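Local coordinates for E3 ubiquitin-protein ligase HERC2 (Homo sapiens, PDB 4L1M) that probably acts as an E3 ubiquitin ligase attaching ubiquitin to target proteins, here represented by its first RCC1-like beta-propeller domain, at residues A[287-295]-A[348-356]; A[234-242]-A[280-288]. All coordinates share one frame; numbering follows the deposited sequence.

Contact 1 of 2, residues A[287-295]-A[348-356]. With SO4 (sulfate ion), chain F.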
loop_
_atom_site.group_PDB
_atom_site.type_symbol
_atom_site.label_atom_id
_atom_site.label_comp_id
_atom_site.label_asym_id
_atom_site.label_seq_id
_atom_site.Cartn_x
_atom_site.Cartn_y
_atom_site.Cartn_z
ATOM N N ASP A 287 -13.006 5.909 -13.260
ATOM C CA ASP A 287 -13.943 4.823 -13.519
ATOM C C ASP A 287 -14.304 4.092 -12.233
ATOM O O ASP A 287 -13.478 3.927 -11.330
ATOM C CB ASP A 287 -13.365 3.785 -14.496
ATOM C CG ASP A 287 -13.033 4.358 -15.861
ATOM O OD1 ASP A 287 -12.924 5.598 -16.000
ATOM O OD2 ASP A 287 -12.816 3.548 -16.795
ATOM N N ASN A 288 -15.546 3.636 -12.171
ATOM C CA ASN A 288 -16.021 2.813 -11.076
ATOM C C ASN A 288 -15.995 3.565 -9.749
ATOM O O ASN A 288 -15.960 2.946 -8.701
ATOM C CB ASN A 288 -15.184 1.530 -11.001
ATOM C CG ASN A 288 -14.953 0.907 -12.360
ATOM O OD1 ASN A 288 -13.835 0.855 -12.853
ATOM N ND2 ASN A 288 -16.006 0.463 -12.978
ATOM N N GLN A 289 -16.007 4.901 -9.813
ATOM C CA GLN A 289 -16.081 5.774 -8.632
ATOM C C GLN A 289 -14.891 5.643 -7.690
ATOM O O GLN A 289 -15.001 6.003 -6.518
ATOM C CB GLN A 289 -17.353 5.508 -7.816
ATOM C CG GLN A 289 -18.657 5.659 -8.572
ATOM C CD GLN A 289 -18.932 7.103 -8.915
ATOM O OE1 GLN A 289 -18.135 7.994 -8.611
ATOM N NE2 GLN A 289 -20.045 7.350 -9.548
ATOM N N ARG A 290 -13.755 5.175 -8.195
ATOM C CA ARG A 290 -12.618 4.902 -7.343
ATOM C C ARG A 290 -12.046 6.131 -6.642
ATOM O O ARG A 290 -11.399 6.005 -5.616
ATOM C CB ARG A 290 -11.517 4.180 -8.123
ATOM C CG ARG A 290 -10.772 5.034 -9.147
ATOM C CD ARG A 290 -9.923 4.170 -10.056
ATOM N NE ARG A 290 -10.731 3.406 -10.986
ATOM C CZ ARG A 290 -10.264 2.436 -11.751
ATOM N NH1 ARG A 290 -8.981 2.091 -11.705
ATOM N NH2 ARG A 290 -11.085 1.796 -12.572
ATOM N N LEU A 291 -12.272 7.313 -7.170
ATOM C CA LEU A 291 -11.759 8.547 -6.536
ATOM C C LEU A 291 -12.612 9.084 -5.363
ATOM O O LEU A 291 -12.107 9.860 -4.555
ATOM C CB LEU A 291 -11.656 9.666 -7.570
ATOM C CG LEU A 291 -10.832 9.340 -8.787
ATOM C CD1 LEU A 291 -10.910 10.492 -9.753
ATOM C CD2 LEU A 291 -9.391 9.038 -8.374
ATOM N N GLY A 292 -13.890 8.704 -5.298
ATOM C CA GLY A 292 -14.776 9.106 -4.194
ATOM C C GLY A 292 -15.405 10.491 -4.255
ATOM O O GLY A 292 -16.023 10.916 -3.307
ATOM N N HIS A 293 -15.267 11.192 -5.364
ATOM C CA HIS A 293 -15.811 12.551 -5.485
ATOM C C HIS A 293 -17.237 12.584 -5.969
ATOM O O HIS A 293 -17.824 13.651 -6.011
ATOM C CB HIS A 293 -14.962 13.387 -6.423
ATOM C CG HIS A 293 -13.544 13.539 -5.978
ATOM N ND1 HIS A 293 -13.200 14.110 -4.778
ATOM C CD2 HIS A 293 -12.378 13.202 -6.579
ATOM C CE1 HIS A 293 -11.887 14.129 -4.659
ATOM N NE2 HIS A 293 -11.362 13.576 -5.736
ATOM N N GLY A 294 -17.794 11.436 -6.356
ATOM C CA GLY A 294 -19.218 11.345 -6.701
ATOM C C GLY A 294 -19.553 11.243 -8.189
ATOM O O GLY A 294 -20.712 11.072 -8.555
ATOM N N THR A 295 -18.554 11.399 -9.049
ATOM C CA THR A 295 -18.705 11.130 -10.500
ATOM C C THR A 295 -17.506 10.335 -10.966
ATOM O O THR A 295 -16.603 10.105 -10.189
ATOM C CB THR A 295 -18.796 12.413 -11.352
ATOM O OG1 THR A 295 -17.548 13.116 -11.280
ATOM C CG2 THR A 295 -19.949 13.295 -10.875
ATOM N N ARG A 348 -25.762 -1.679 -4.664
ATOM C CA ARG A 348 -25.386 -1.207 -5.993
ATOM C C ARG A 348 -23.925 -1.536 -6.341
ATOM O O ARG A 348 -23.121 -1.833 -5.458
ATOM C CB ARG A 348 -25.682 0.304 -6.134
ATOM C CG ARG A 348 -27.158 0.642 -5.874
ATOM C CD ARG A 348 -27.618 1.965 -6.468
ATOM N NE ARG A 348 -29.073 2.094 -6.317
ATOM C CZ ARG A 348 -29.796 3.118 -6.758
ATOM N NH1 ARG A 348 -31.115 3.135 -6.567
ATOM N NH2 ARG A 348 -29.203 4.128 -7.390
ATOM N N VAL A 349 -23.603 -1.476 -7.635
ATOM C CA VAL A 349 -22.267 -1.877 -8.147
ATOM C C VAL A 349 -21.146 -0.886 -7.876
ATOM O O VAL A 349 -19.986 -1.210 -8.101
ATOM C CB VAL A 349 -22.274 -2.156 -9.672
ATOM C CG1 VAL A 349 -23.265 -3.277 -10.002
ATOM C CG2 VAL A 349 -22.577 -0.883 -10.474
ATOM N N THR A 350 -21.492 0.318 -7.418
ATOM C CA THR A 350 -20.501 1.263 -6.872
ATOM C C THR A 350 -21.013 1.960 -5.613
ATOM O O THR A 350 -22.210 1.937 -5.314
ATOM C CB THR A 350 -20.057 2.345 -7.898
ATOM O OG1 THR A 350 -21.113 3.269 -8.129
ATOM C CG2 THR A 350 -19.629 1.728 -9.202
ATOM N N LYS A 351 -20.073 2.514 -4.855
ATOM C CA LYS A 351 -20.358 3.368 -3.698
ATOM C C LYS A 351 -19.690 4.701 -4.007
ATOM O O LYS A 351 -18.493 4.879 -3.731
ATOM C CB LYS A 351 -19.781 2.753 -2.404
ATOM C CG LYS A 351 -20.067 3.566 -1.146
ATOM C CD LYS A 351 -19.503 2.887 0.099
ATOM C CE LYS A 351 -19.869 3.659 1.364
ATOM N NZ LYS A 351 -19.371 2.997 2.603
ATOM N N PRO A 352 -20.435 5.626 -4.634
ATOM C CA PRO A 352 -19.865 6.863 -5.182
ATOM C C PRO A 352 -19.103 7.726 -4.193
ATOM O O PRO A 352 -18.021 8.217 -4.516
ATOM C CB PRO A 352 -21.101 7.618 -5.693
ATOM C CG PRO A 352 -22.069 6.554 -6.040
ATOM C CD PRO A 352 -21.857 5.476 -5.012
ATOM N N GLU A 353 -19.672 7.928 -3.014
ATOM C CA GLU A 353 -19.070 8.808 -2.039
ATOM C C GLU A 353 -18.731 8.066 -0.755
ATOM O O GLU A 353 -19.370 7.071 -0.438
ATOM C CB GLU A 353 -20.001 9.962 -1.734
ATOM C CG GLU A 353 -20.432 10.703 -2.977
ATOM C CD GLU A 353 -20.422 12.196 -2.750
ATOM O OE1 GLU A 353 -21.411 12.836 -3.091
ATOM O OE2 GLU A 353 -19.411 12.722 -2.211
ATOM N N PRO A 354 -17.727 8.567 -0.013
ATOM C CA PRO A 354 -17.357 7.974 1.259
ATOM C C PRO A 354 -18.476 8.029 2.283
ATOM O O PRO A 354 -19.231 8.996 2.335
ATOM C CB PRO A 354 -16.168 8.828 1.726
ATOM C CG PRO A 354 -15.688 9.539 0.505
ATOM C CD PRO A 354 -16.879 9.724 -0.358
ATOM N N ALA A 355 -18.577 6.986 3.083
ATOM C CA ALA A 355 -19.570 6.924 4.150
ATOM C C ALA A 355 -19.137 5.853 5.138
ATOM O O ALA A 355 -18.519 4.863 4.753
ATOM C CB ALA A 355 -20.952 6.618 3.594
ATOM N N ALA A 356 -19.423 6.084 6.409
ATOM C CA ALA A 356 -19.031 5.173 7.472
ATOM C C ALA A 356 -19.675 3.834 7.235
ATOM O O ALA A 356 -20.832 3.770 6.852
ATOM C CB ALA A 356 -19.456 5.722 8.827
HETATM S S SO4 F . -8.609 -0.597 -14.174
HETATM O O1 SO4 F . -8.627 -1.154 -12.820
HETATM O O2 SO4 F . -8.399 -1.724 -15.116
HETATM O O3 SO4 F . -9.869 0.091 -14.528
HETATM O O4 SO4 F . -7.533 0.418 -14.222
#
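The type I turn from Q289 to G292 lies against the bend of 348-356, with the CA atoms of G292 and E353 4.8 Å apart. The loop after strand 280-284 of one propeller blade here packs on the entry to the outer strand 354-356 of the next, a blade-to-blade junction. Q289 points toward 348-356 and packs on T350 and P352. Its CG sits beside the backbone N (chi1 -57°), and its chain bends at the next bond. Q289 CG thus meets T350 OG1 at 3.5 Å, and the amide carbon CD rests 3.9 Å from P352 CB. Farther along, G292 CA approaches P352 O at 3.4 Å in a CA-H...O contact, and P354 CD touches G292 O. R290 NE gives a nearly straight bond to D287 O (2.8 Å, 174°), which lies in the guanidinium plane, while NH2 reaches N288 OD1 and sulfate O3. The R290 carbonyl accepts a bond from W335 of the next blade. K351 NZ bonds to A355 O and pairs with D345. The two segments therefore meet mainly by van der Waals contact. The charged ends of R290 and K351 bond within their own segments and to other partners, not across the contact.

Contact 2 of 2, residues A[234-242]-A[280-288]. With SO4 (sulfate ion), chain F.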
loop_
_atom_site.group_PDB
_atom_site.type_symbol
_atom_site.label_atom_id
_atom_site.label_comp_id
_atom_site.label_asym_id
_atom_site.label_seq_id
_atom_site.Cartn_x
_atom_site.Cartn_y
_atom_site.Cartn_z
ATOM N N GLY A 234 1.805 8.848 -17.006
ATOM C CA GLY A 234 0.958 10.012 -16.785
ATOM C C GLY A 234 -0.507 9.852 -17.130
ATOM O O GLY A 234 -1.305 10.754 -16.875
ATOM N N ASP A 235 -0.873 8.728 -17.717
ATOM C CA ASP A 235 -2.265 8.457 -18.089
ATOM C C ASP A 235 -3.243 8.787 -16.950
ATOM O O ASP A 235 -2.966 8.537 -15.775
ATOM C CB ASP A 235 -2.441 6.971 -18.500
ATOM C CG ASP A 235 -1.924 6.664 -19.913
ATOM O OD1 ASP A 235 -1.517 7.613 -20.638
ATOM O OD2 ASP A 235 -1.977 5.473 -20.315
ATOM N N TYR A 236 -4.377 9.363 -17.340
ATOM C CA TYR A 236 -5.482 9.735 -16.433
ATOM C C TYR A 236 -5.126 10.851 -15.459
ATOM O O TYR A 236 -5.883 11.127 -14.537
ATOM C CB TYR A 236 -6.032 8.507 -15.682
ATOM C CG TYR A 236 -6.458 7.405 -16.617
ATOM C CD1 TYR A 236 -7.614 7.523 -17.363
ATOM C CD2 TYR A 236 -5.682 6.247 -16.777
ATOM C CE1 TYR A 236 -7.991 6.522 -18.267
ATOM C CE2 TYR A 236 -6.050 5.227 -17.661
ATOM C CZ TYR A 236 -7.198 5.370 -18.404
ATOM O OH TYR A 236 -7.596 4.391 -19.248
ATOM N N GLY A 237 -3.979 11.495 -15.673
ATOM C CA GLY A 237 -3.511 12.581 -14.805
ATOM C C GLY A 237 -3.135 12.178 -13.396
ATOM O O GLY A 237 -3.068 13.015 -12.511
ATOM N N LYS A 238 -2.898 10.888 -13.186
ATOM C CA LYS A 238 -2.498 10.381 -11.885
ATOM C C LYS A 238 -1.216 10.963 -11.317
ATOM O O LYS A 238 -0.967 10.787 -10.145
ATOM C CB LYS A 238 -2.406 8.854 -11.894
ATOM C CG LYS A 238 -1.398 8.242 -12.865
ATOM C CD LYS A 238 -1.562 6.719 -12.873
ATOM C CE LYS A 238 -0.573 6.024 -13.775
ATOM N NZ LYS A 238 -0.930 6.176 -15.219
ATOM N N LEU A 239 -0.400 11.651 -12.107
ATOM C CA LEU A 239 0.809 12.304 -11.582
ATOM C C LEU A 239 0.474 13.591 -10.877
ATOM O O LEU A 239 1.274 14.074 -10.068
ATOM C CB LEU A 239 1.853 12.593 -12.673
ATOM C CG LEU A 239 2.389 11.360 -13.386
ATOM C CD1 LEU A 239 3.357 11.766 -14.492
ATOM C CD2 LEU A 239 3.056 10.374 -12.418
ATOM N N GLY A 240 -0.693 14.145 -11.171
ATOM C CA GLY A 240 -1.175 15.348 -10.475
ATOM C C GLY A 240 -0.781 16.695 -11.068
ATOM O O GLY A 240 -0.914 17.713 -10.389
ATOM N N ARG A 241 -0.301 16.728 -12.310
ATOM C CA ARG A 241 0.103 17.994 -12.932
ATOM C C ARG A 241 -0.637 18.254 -14.255
ATOM O O ARG A 241 -0.101 18.853 -15.158
ATOM C CB ARG A 241 1.621 18.016 -13.179
ATOM C CG ARG A 241 2.507 18.093 -11.934
ATOM C CD ARG A 241 3.990 18.077 -12.315
ATOM N NE ARG A 241 4.426 16.733 -12.688
ATOM C CZ ARG A 241 4.660 15.745 -11.821
ATOM N NH1 ARG A 241 4.518 15.951 -10.520
ATOM N NH2 ARG A 241 5.059 14.533 -12.253
ATOM N N GLY A 242 -1.876 17.805 -14.360
ATOM C CA GLY A 242 -2.664 17.991 -15.574
ATOM C C GLY A 242 -2.296 17.036 -16.706
ATOM O O GLY A 242 -1.275 16.355 -16.670
ATOM N N VAL A 280 -7.832 14.346 2.998
ATOM C CA VAL A 280 -7.495 13.352 1.952
ATOM C C VAL A 280 -7.699 13.940 0.575
ATOM O O VAL A 280 -8.711 14.599 0.321
ATOM C CB VAL A 280 -8.414 12.125 2.033
ATOM C CG1 VAL A 280 -7.969 11.064 1.052
ATOM C CG2 VAL A 280 -8.429 11.560 3.451
ATOM N N TYR A 281 -6.734 13.734 -0.316
ATOM C CA TYR A 281 -6.878 14.169 -1.688
ATOM C C TYR A 281 -6.767 12.965 -2.552
ATOM O O TYR A 281 -5.926 12.104 -2.321
ATOM C CB TYR A 281 -5.808 15.190 -2.056
ATOM C CG TYR A 281 -5.960 16.520 -1.336
ATOM C CD1 TYR A 281 -5.669 16.629 0.026
ATOM C CD2 TYR A 281 -6.378 17.674 -2.016
ATOM C CE1 TYR A 281 -5.794 17.827 0.694
ATOM C CE2 TYR A 281 -6.510 18.883 -1.347
ATOM C CZ TYR A 281 -6.224 18.953 0.006
ATOM O OH TYR A 281 -6.345 20.125 0.689
ATOM N N SER A 282 -7.614 12.887 -3.568
ATOM C CA SER A 282 -7.498 11.809 -4.566
ATOM C C SER A 282 -7.534 12.400 -5.961
ATOM O O SER A 282 -8.180 13.425 -6.208
ATOM C CB SER A 282 -8.615 10.779 -4.401
ATOM O OG SER A 282 -9.882 11.356 -4.668
ATOM N N TRP A 283 -6.816 11.751 -6.865
ATOM C CA TRP A 283 -6.781 12.156 -8.262
ATOM C C TRP A 283 -6.324 10.982 -9.120
ATOM O O TRP A 283 -5.857 9.953 -8.594
ATOM C CB TRP A 283 -5.886 13.363 -8.428
ATOM C CG TRP A 283 -4.455 13.110 -8.159
ATOM C CD1 TRP A 283 -3.489 12.911 -9.087
ATOM C CD2 TRP A 283 -3.792 13.114 -6.883
ATOM N NE1 TRP A 283 -2.262 12.758 -8.484
ATOM C CE2 TRP A 283 -2.422 12.866 -7.127
ATOM C CE3 TRP A 283 -4.216 13.281 -5.567
ATOM C CZ2 TRP A 283 -1.474 12.765 -6.092
ATOM C CZ3 TRP A 283 -3.267 13.165 -4.537
ATOM C CH2 TRP A 283 -1.918 12.914 -4.816
ATOM N N GLY A 284 -6.526 11.105 -10.437
ATOM C CA GLY A 284 -6.284 10.010 -11.380
ATOM C C GLY A 284 -7.543 9.508 -12.072
ATOM O O GLY A 284 -8.465 10.282 -12.328
ATOM N N LYS A 285 -7.574 8.216 -12.391
ATOM C CA LYS A 285 -8.665 7.631 -13.165
ATOM C C LYS A 285 -9.968 7.563 -12.357
ATOM O O LYS A 285 -9.949 7.217 -11.159
ATOM C CB LYS A 285 -8.273 6.230 -13.570
ATOM C CG LYS A 285 -9.164 5.556 -14.600
ATOM C CD LYS A 285 -8.562 4.232 -15.035
ATOM C CE LYS A 285 -9.439 3.571 -16.089
ATOM N NZ LYS A 285 -9.002 2.184 -16.431
ATOM N N GLY A 286 -11.082 7.860 -13.014
ATOM C CA GLY A 286 -12.348 8.069 -12.351
ATOM C C GLY A 286 -13.316 6.903 -12.444
ATOM O O GLY A 286 -14.323 6.886 -11.745
ATOM N N ASP A 287 -13.006 5.909 -13.260
ATOM C CA ASP A 287 -13.943 4.823 -13.519
ATOM C C ASP A 287 -14.304 4.092 -12.233
ATOM O O ASP A 287 -13.478 3.927 -11.330
ATOM C CB ASP A 287 -13.365 3.785 -14.496
ATOM C CG ASP A 287 -13.033 4.358 -15.861
ATOM O OD1 ASP A 287 -12.924 5.598 -16.000
ATOM O OD2 ASP A 287 -12.816 3.548 -16.795
ATOM N N ASN A 288 -15.546 3.636 -12.171
ATOM C CA ASN A 288 -16.021 2.813 -11.076
ATOM C C ASN A 288 -15.995 3.565 -9.749
ATOM O O ASN A 288 -15.960 2.946 -8.701
ATOM C CB ASN A 288 -15.184 1.530 -11.001
ATOM C CG ASN A 288 -14.953 0.907 -12.360
ATOM O OD1 ASN A 288 -13.835 0.855 -12.853
ATOM N ND2 ASN A 288 -16.006 0.463 -12.978
HETATM S S SO4 F . -8.609 -0.597 -14.174
HETATM O O1 SO4 F . -8.627 -1.154 -12.820
HETATM O O2 SO4 F . -8.399 -1.724 -15.116
HETATM O O3 SO4 F . -9.869 0.091 -14.528
HETATM O O4 SO4 F . -7.533 0.418 -14.222
#
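K285 runs straight out, with CG trans to the backbone N (chi1 -169°), and Y236 carries its ring beside the backbone N (chi1 -55°), which lays the two side chains side by side. They join neighbouring blades of the RCC1-type beta-propeller. Segment 234-242 is a loop after strand 228-232 of one blade, and 280-284 is a strand of the next. The methylene chain of K285 lies over one face of the Y236 ring. K285 CD stands 3.7 Å from the Y236 ring centroid and 9° off the normal, a CH-pi contact. CE follows on over CZ, and K285 NZ goes past the ring to sulfate O3 at 3.0 Å. R290 and S268 also bind this sulfate, which probably comes from the crystallisation liquor. K285 and R290 give the spot a positive character, which probably favours an anion there. G284 brings its CA to 3.4 Å from Y236 O. K238 packs its CB on G284, but its end leads away. There NZ bonds to D235 O and Q269 OE1 and forms a salt bridge with D233. W283 points toward the type I turn from G237 to G240. G237 O lies at the edge of the indole, 3.5 Å from W283 CD1. W283 NE1 gives K238 O a weak, bent hydrogen bond of 2.9 Å, and S271 OG bonds to the same oxygen.

In the fold
From the N terminus, 234-242 is the loop between strands 228-232 and 250-252 of one blade. The chain passes into the next blade, whose strand 280-284 and following loop meet 234-242, closing contact 2 across 37 residues. Contact 1 opens at once, sharing D287 and N288. It closes at 348-356, in the blade running from strand 313-318 to strand 354-356, across 52 more. The loops run in series, neither nested nor crossing. L291 O to S282 OG and H293 NE2 to S282 O, both probable hydrogen bonds, link them within the middle blade. Together they join three successive blades of the ring, and one sulfate touches both.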